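Local coordinates for uncharacterized protein (Magnetospirillum magneticum AMB-1, PDB 5MU5), which is probably a flagellin glycosyltransferase of the Maf family, involved in the formation of bacterial flagella, at residues Pro116-Gly130 / Cys202-Tyr216. Sequence-based numbering, arbitrary orientation.
Sequences PEESGGFHMVCLGLG and CCPIVVDWTRLFVAY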
loop_
_atom_site.group_PDB
_atom_site.type_symbol
_atom_site.label_atom_id
_atom_site.label_comp_id
_atom_site.label_asym_id
_atom_site.label_seq_id
_atom_site.Cartn_x
_atom_site.Cartn_y
_atom_site.Cartn_z
ATOM N N PRO A 116 16.493 5.495 -22.020
ATOM C CA PRO A 116 17.860 4.995 -21.995
ATOM C C PRO A 116 18.334 4.475 -23.373
ATOM O O PRO A 116 17.541 3.928 -24.144
ATOM C CB PRO A 116 17.779 3.829 -21.000
ATOM C CG PRO A 116 16.585 4.110 -20.174
ATOM C CD PRO A 116 15.621 4.730 -21.126
ATOM N N GLU A 117 19.615 4.653 -23.666
ATOM C CA GLU A 117 20.230 4.053 -24.855
ATOM C C GLU A 117 20.846 2.689 -24.555
ATOM O O GLU A 117 21.406 2.054 -25.440
ATOM C CB GLU A 117 21.295 4.971 -25.447
ATOM C CG GLU A 117 20.749 5.882 -26.537
ATOM C CD GLU A 117 21.773 6.894 -27.039
ATOM O OE1 GLU A 117 22.971 6.787 -26.679
ATOM O OE2 GLU A 117 21.377 7.802 -27.801
ATOM N N GLU A 118 20.722 2.238 -23.317
ATOM C CA GLU A 118 21.293 0.979 -22.882
ATOM C C GLU A 118 20.173 -0.003 -22.495
ATOM O O GLU A 118 19.108 0.396 -22.038
ATOM C CB GLU A 118 22.228 1.237 -21.683
ATOM C CG GLU A 118 21.561 1.979 -20.507
ATOM C CD GLU A 118 22.445 2.142 -19.275
ATOM O OE1 GLU A 118 23.689 1.988 -19.382
ATOM O OE2 GLU A 118 21.883 2.423 -18.186
ATOM N N SER A 119 20.409 -1.287 -22.708
ATOM C CA SER A 119 19.513 -2.323 -22.199
ATOM C C SER A 119 19.818 -2.454 -20.720
ATOM O O SER A 119 20.946 -2.211 -20.302
ATOM C CB SER A 119 19.747 -3.673 -22.888
ATOM O OG SER A 119 19.081 -3.726 -24.130
ATOM N N GLY A 120 18.828 -2.844 -19.931
ATOM C CA GLY A 120 19.033 -3.006 -18.496
ATOM C C GLY A 120 17.731 -3.171 -17.734
ATOM O O GLY A 120 16.837 -3.898 -18.173
ATOM N N GLY A 121 17.615 -2.495 -16.597
ATOM C CA GLY A 121 16.425 -2.595 -15.754
ATOM C C GLY A 121 16.538 -3.724 -14.738
ATOM O O GLY A 121 17.067 -4.820 -15.041
ATOM N N PHE A 122 16.041 -3.451 -13.533
ATOM C CA PHE A 122 16.126 -4.378 -12.423
ATOM C C PHE A 122 15.254 -5.591 -12.656
ATOM O O PHE A 122 15.708 -6.718 -12.464
ATOM C CB PHE A 122 15.690 -3.695 -11.136
ATOM C CG PHE A 122 15.925 -4.514 -9.906
ATOM C CD1 PHE A 122 15.036 -5.507 -9.538
ATOM C CD2 PHE A 122 17.025 -4.277 -9.107
ATOM C CE1 PHE A 122 15.242 -6.273 -8.401
ATOM C CE2 PHE A 122 17.236 -5.022 -7.960
ATOM C CZ PHE A 122 16.351 -6.032 -7.610
ATOM N N HIS A 123 14.011 -5.341 -13.086
ATOM C CA HIS A 123 13.006 -6.383 -13.261
ATOM C C HIS A 123 12.803 -6.749 -14.707
ATOM O O HIS A 123 12.935 -5.919 -15.606
ATOM C CB HIS A 123 11.665 -5.909 -12.725
ATOM C CG HIS A 123 11.659 -5.621 -11.258
ATOM N ND1 HIS A 123 11.570 -6.625 -10.321
ATOM C CD2 HIS A 123 11.679 -4.459 -10.563
ATOM C CE1 HIS A 123 11.538 -6.098 -9.111
ATOM N NE2 HIS A 123 11.618 -4.783 -9.229
ATOM N N MET A 124 12.486 -8.012 -14.924
ATOM C CA MET A 124 12.090 -8.518 -16.226
ATOM C C MET A 124 10.805 -9.285 -16.039
ATOM O O MET A 124 10.727 -10.161 -15.166
ATOM C CB MET A 124 13.116 -9.478 -16.774
ATOM C CG MET A 124 12.577 -10.249 -17.959
ATOM S SD MET A 124 13.898 -10.951 -18.926
ATOM C CE MET A 124 14.564 -9.429 -19.625
ATOM N N VAL A 125 9.810 -8.977 -16.857
ATOM C CA VAL A 125 8.513 -9.653 -16.784
ATOM C C VAL A 125 8.185 -10.388 -18.086
ATOM O O VAL A 125 8.068 -9.777 -19.134
ATOM C CB VAL A 125 7.394 -8.655 -16.485
ATOM C CG1 VAL A 125 6.049 -9.369 -16.471
ATOM C CG2 VAL A 125 7.630 -7.956 -15.159
ATOM N N CYS A 126 8.033 -11.696 -18.016
ATOM C CA CYS A 126 7.683 -12.498 -19.183
ATOM C C CYS A 126 6.262 -12.968 -19.064
ATOM O O CYS A 126 5.904 -13.693 -18.129
ATOM C CB CYS A 126 8.573 -13.721 -19.299
ATOM S SG CYS A 126 10.300 -13.273 -19.382
ATOM N N LEU A 127 5.443 -12.536 -20.006
ATOM C CA LEU A 127 4.059 -12.920 -20.016
ATOM C C LEU A 127 4.047 -14.060 -20.986
ATOM O O LEU A 127 4.103 -13.866 -22.199
ATOM C CB LEU A 127 3.202 -11.755 -20.474
ATOM C CG LEU A 127 3.501 -10.596 -19.530
ATOM C CD1 LEU A 127 3.609 -9.299 -20.307
ATOM C CD2 LEU A 127 2.476 -10.554 -18.423
ATOM N N GLY A 128 4.040 -15.259 -20.431
ATOM C CA GLY A 128 4.186 -16.461 -21.217
ATOM C C GLY A 128 5.633 -16.935 -21.136
ATOM O O GLY A 128 6.576 -16.130 -21.032
ATOM N N LEU A 129 5.791 -18.253 -21.128
ATOM C CA LEU A 129 7.093 -18.889 -21.177
ATOM C C LEU A 129 7.191 -19.659 -22.480
ATOM O O LEU A 129 8.167 -19.528 -23.211
ATOM C CB LEU A 129 7.274 -19.841 -19.994
ATOM C CG LEU A 129 8.550 -20.687 -19.954
ATOM C CD1 LEU A 129 9.765 -19.816 -19.724
ATOM C CD2 LEU A 129 8.441 -21.714 -18.857
ATOM N N GLY A 130 6.168 -20.459 -22.771
ATOM C CA GLY A 130 6.244 -21.352 -23.898
ATOM C C GLY A 130 7.355 -22.321 -23.551
ATOM O O GLY A 130 7.424 -22.774 -22.406
ATOM N N CYS A 202 9.876 -8.033 -4.140
ATOM C CA CYS A 202 11.258 -8.130 -4.520
ATOM C C CYS A 202 11.914 -6.774 -4.429
ATOM O O CYS A 202 12.881 -6.616 -3.704
ATOM C CB CYS A 202 11.379 -8.671 -5.926
ATOM S SG CYS A 202 13.092 -8.716 -6.454
ATOM N N CYS A 203 11.410 -5.797 -5.172
ATOM C CA CYS A 203 11.970 -4.457 -5.113
ATOM C C CYS A 203 11.085 -3.458 -5.852
ATOM O O CYS A 203 11.352 -3.089 -7.005
ATOM C CB CYS A 203 13.339 -4.460 -5.748
ATOM S SG CYS A 203 14.206 -2.985 -5.267
ATOM N N PRO A 204 10.034 -2.991 -5.186
ATOM C CA PRO A 204 9.008 -2.262 -5.918
ATOM C C PRO A 204 9.482 -0.943 -6.525
ATOM O O PRO A 204 8.966 -0.492 -7.556
ATOM C CB PRO A 204 7.961 -1.967 -4.840
ATOM C CG PRO A 204 8.736 -1.946 -3.577
ATOM C CD PRO A 204 9.840 -2.939 -3.729
ATOM N N ILE A 205 10.479 -0.333 -5.907
ATOM C CA ILE A 205 10.778 1.030 -6.258
ATOM C C ILE A 205 11.434 1.271 -7.635
ATOM O O ILE A 205 11.255 2.343 -8.199
ATOM C CB ILE A 205 11.574 1.703 -5.120
ATOM C CG1 ILE A 205 11.194 3.179 -5.046
ATOM C CG2 ILE A 205 13.078 1.461 -5.271
ATOM C CD1 ILE A 205 9.700 3.452 -4.957
ATOM N N VAL A 206 12.151 0.290 -8.183
ATOM C CA VAL A 206 12.868 0.510 -9.438
ATOM C C VAL A 206 12.236 -0.179 -10.615
ATOM O O VAL A 206 12.908 -0.889 -11.366
ATOM C CB VAL A 206 14.361 0.116 -9.368
ATOM C CG1 VAL A 206 15.104 1.082 -8.462
ATOM C CG2 VAL A 206 14.553 -1.319 -8.897
ATOM N N VAL A 207 10.951 0.069 -10.822
ATOM C CA VAL A 207 10.293 -0.524 -11.976
ATOM C C VAL A 207 10.708 0.125 -13.277
ATOM O O VAL A 207 10.415 -0.411 -14.320
ATOM C CB VAL A 207 8.752 -0.472 -11.896
ATOM C CG1 VAL A 207 8.272 -1.432 -10.829
ATOM C CG2 VAL A 207 8.239 0.955 -11.675
ATOM N N ASP A 208 11.365 1.281 -13.225
ATOM C CA ASP A 208 11.746 1.961 -14.457
ATOM C C ASP A 208 12.568 1.068 -15.399
ATOM O O ASP A 208 13.534 0.453 -14.995
ATOM C CB ASP A 208 12.502 3.254 -14.182
ATOM C CG ASP A 208 12.965 3.921 -15.460
ATOM O OD1 ASP A 208 12.119 4.389 -16.236
ATOM O OD2 ASP A 208 14.178 3.964 -15.714
ATOM N N TRP A 209 12.149 1.016 -16.658
ATOM C CA TRP A 209 12.857 0.311 -17.725
ATOM C C TRP A 209 12.779 -1.201 -17.580
ATOM O O TRP A 209 13.609 -1.937 -18.125
ATOM C CB TRP A 209 14.293 0.804 -17.855
ATOM C CG TRP A 209 14.864 0.749 -19.260
ATOM C CD1 TRP A 209 15.993 0.089 -19.666
ATOM C CD2 TRP A 209 14.327 1.380 -20.433
ATOM N NE1 TRP A 209 16.188 0.273 -21.018
ATOM C CE2 TRP A 209 15.175 1.065 -21.505
ATOM C CE3 TRP A 209 13.223 2.199 -20.671
ATOM C CZ2 TRP A 209 14.947 1.538 -22.791
ATOM C CZ3 TRP A 209 12.998 2.659 -21.960
ATOM C CH2 TRP A 209 13.843 2.324 -22.993
ATOM N N THR A 210 11.768 -1.659 -16.848
ATOM C CA THR A 210 11.440 -3.073 -16.767
ATOM C C THR A 210 11.121 -3.588 -18.185
ATOM O O THR A 210 10.301 -3.018 -18.898
ATOM C CB THR A 210 10.209 -3.285 -15.843
ATOM O OG1 THR A 210 10.543 -2.920 -14.491
ATOM C CG2 THR A 210 9.707 -4.732 -15.875
ATOM N N ARG A 211 11.803 -4.649 -18.595
ATOM C CA ARG A 211 11.541 -5.302 -19.859
ATOM C C ARG A 211 10.258 -6.111 -19.756
ATOM O O ARG A 211 10.081 -6.900 -18.823
ATOM C CB ARG A 211 12.707 -6.238 -20.211
ATOM C CG ARG A 211 12.648 -6.849 -21.611
ATOM C CD ARG A 211 12.987 -5.846 -22.692
ATOM N NE ARG A 211 13.110 -6.489 -24.006
ATOM C CZ ARG A 211 14.220 -7.054 -24.485
ATOM N NH1 ARG A 211 15.336 -7.086 -23.761
ATOM N NH2 ARG A 211 14.206 -7.603 -25.698
ATOM N N LEU A 212 9.372 -5.912 -20.725
ATOM C CA LEU A 212 8.142 -6.671 -20.850
ATOM C C LEU A 212 8.233 -7.522 -22.118
ATOM O O LEU A 212 8.747 -7.054 -23.134
ATOM C CB LEU A 212 6.979 -5.715 -20.975
ATOM C CG LEU A 212 6.860 -4.705 -19.836
ATOM C CD1 LEU A 212 5.783 -3.696 -20.171
ATOM C CD2 LEU A 212 6.550 -5.430 -18.541
ATOM N N PHE A 213 7.762 -8.771 -22.051
ATOM C CA PHE A 213 7.831 -9.674 -23.192
ATOM C C PHE A 213 6.711 -10.708 -23.156
ATOM O O PHE A 213 6.503 -11.375 -22.151
ATOM C CB PHE A 213 9.185 -10.378 -23.231
ATOM C CG PHE A 213 9.486 -11.009 -24.545
ATOM C CD1 PHE A 213 10.105 -10.273 -25.552
ATOM C CD2 PHE A 213 9.133 -12.338 -24.796
ATOM C CE1 PHE A 213 10.357 -10.849 -26.794
ATOM C CE2 PHE A 213 9.393 -12.917 -26.033
ATOM C CZ PHE A 213 10.000 -12.175 -27.035
ATOM N N VAL A 214 6.003 -10.835 -24.274
ATOM C CA VAL A 214 4.898 -11.745 -24.402
ATOM C C VAL A 214 5.431 -12.920 -25.214
ATOM O O VAL A 214 5.857 -12.745 -26.345
ATOM C CB VAL A 214 3.695 -11.048 -25.080
ATOM C CG1 VAL A 214 2.610 -12.051 -25.451
ATOM C CG2 VAL A 214 3.125 -9.962 -24.164
ATOM N N ALA A 215 5.419 -14.118 -24.626
ATOM C CA ALA A 215 6.045 -15.293 -25.260
ATOM C C ALA A 215 5.284 -15.887 -26.438
ATOM O O ALA A 215 5.890 -16.444 -27.323
ATOM C CB ALA A 215 6.322 -16.379 -24.224
ATOM N N TYR A 216 3.967 -15.815 -26.420
ATOM C CA TYR A 216 3.147 -16.330 -27.494
ATOM C C TYR A 216 1.870 -15.522 -27.485
ATOM O O TYR A 216 1.652 -14.705 -26.570
ATOM C CB TYR A 216 2.877 -17.826 -27.328
ATOM C CG TYR A 216 2.349 -18.241 -25.965
ATOM C CD1 TYR A 216 0.987 -18.222 -25.686
ATOM C CD2 TYR A 216 3.207 -18.679 -24.972
ATOM C CE1 TYR A 216 0.496 -18.612 -24.451
ATOM C CE2 TYR A 216 2.729 -19.058 -23.730
ATOM C CZ TYR A 216 1.370 -19.030 -23.479
ATOM O OH TYR A 216 0.889 -19.417 -22.261
HETATM O O HOH W 1 14.688 -5.783 -17.561
HETATM O O HOH W 2 15.863 -0.550 -12.947
HETATM O O HOH W 3 12.984 -2.681 -13.689
#
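Two parallel strands, 123-127 and 211-214, pair here in the Maf N-terminal domain. Val125 N donates a hydrogen bond to Arg211 O (2.9 Å), and Val125 O accepts one from Phe213 N; Leu127 repeats this, its N giving to Phe213 O (2.7 Å) and its O accepting Ala215 N. In this four-stranded parallel sheet the chain returns through helix 188-202 to lay its last strand at the edge beside the first. Branched Val125 and Leu127 pack on Leu212 and Val214 on the face covered by helix 219-235; on the other, Met124 CE lies against the aliphatic root of Arg211, whose guanidinium reaches Asp142 and Gln141.

At the start of strand 123-127, His123 suits its place by donating from one ring edge while Phe122 CD1 lies over a face. With CG anti to its carbonyl carbon (chi1 -63°), NE2 swings onto Cys203 O, a nearly straight hydrogen bond (2.8 Å, 169°). Cys203 SG sits over the Phe122 ring. Pro116 CD presses on the Trp209 six-membered ring, a CH-pi contact 3.3 Å from its centroid, while Trp209 NE1 donates a hydrogen bond to Glu118 O. Gly121, at phi 89° and without a side chain, brings its CA to 3.7 Å from Trp209 O.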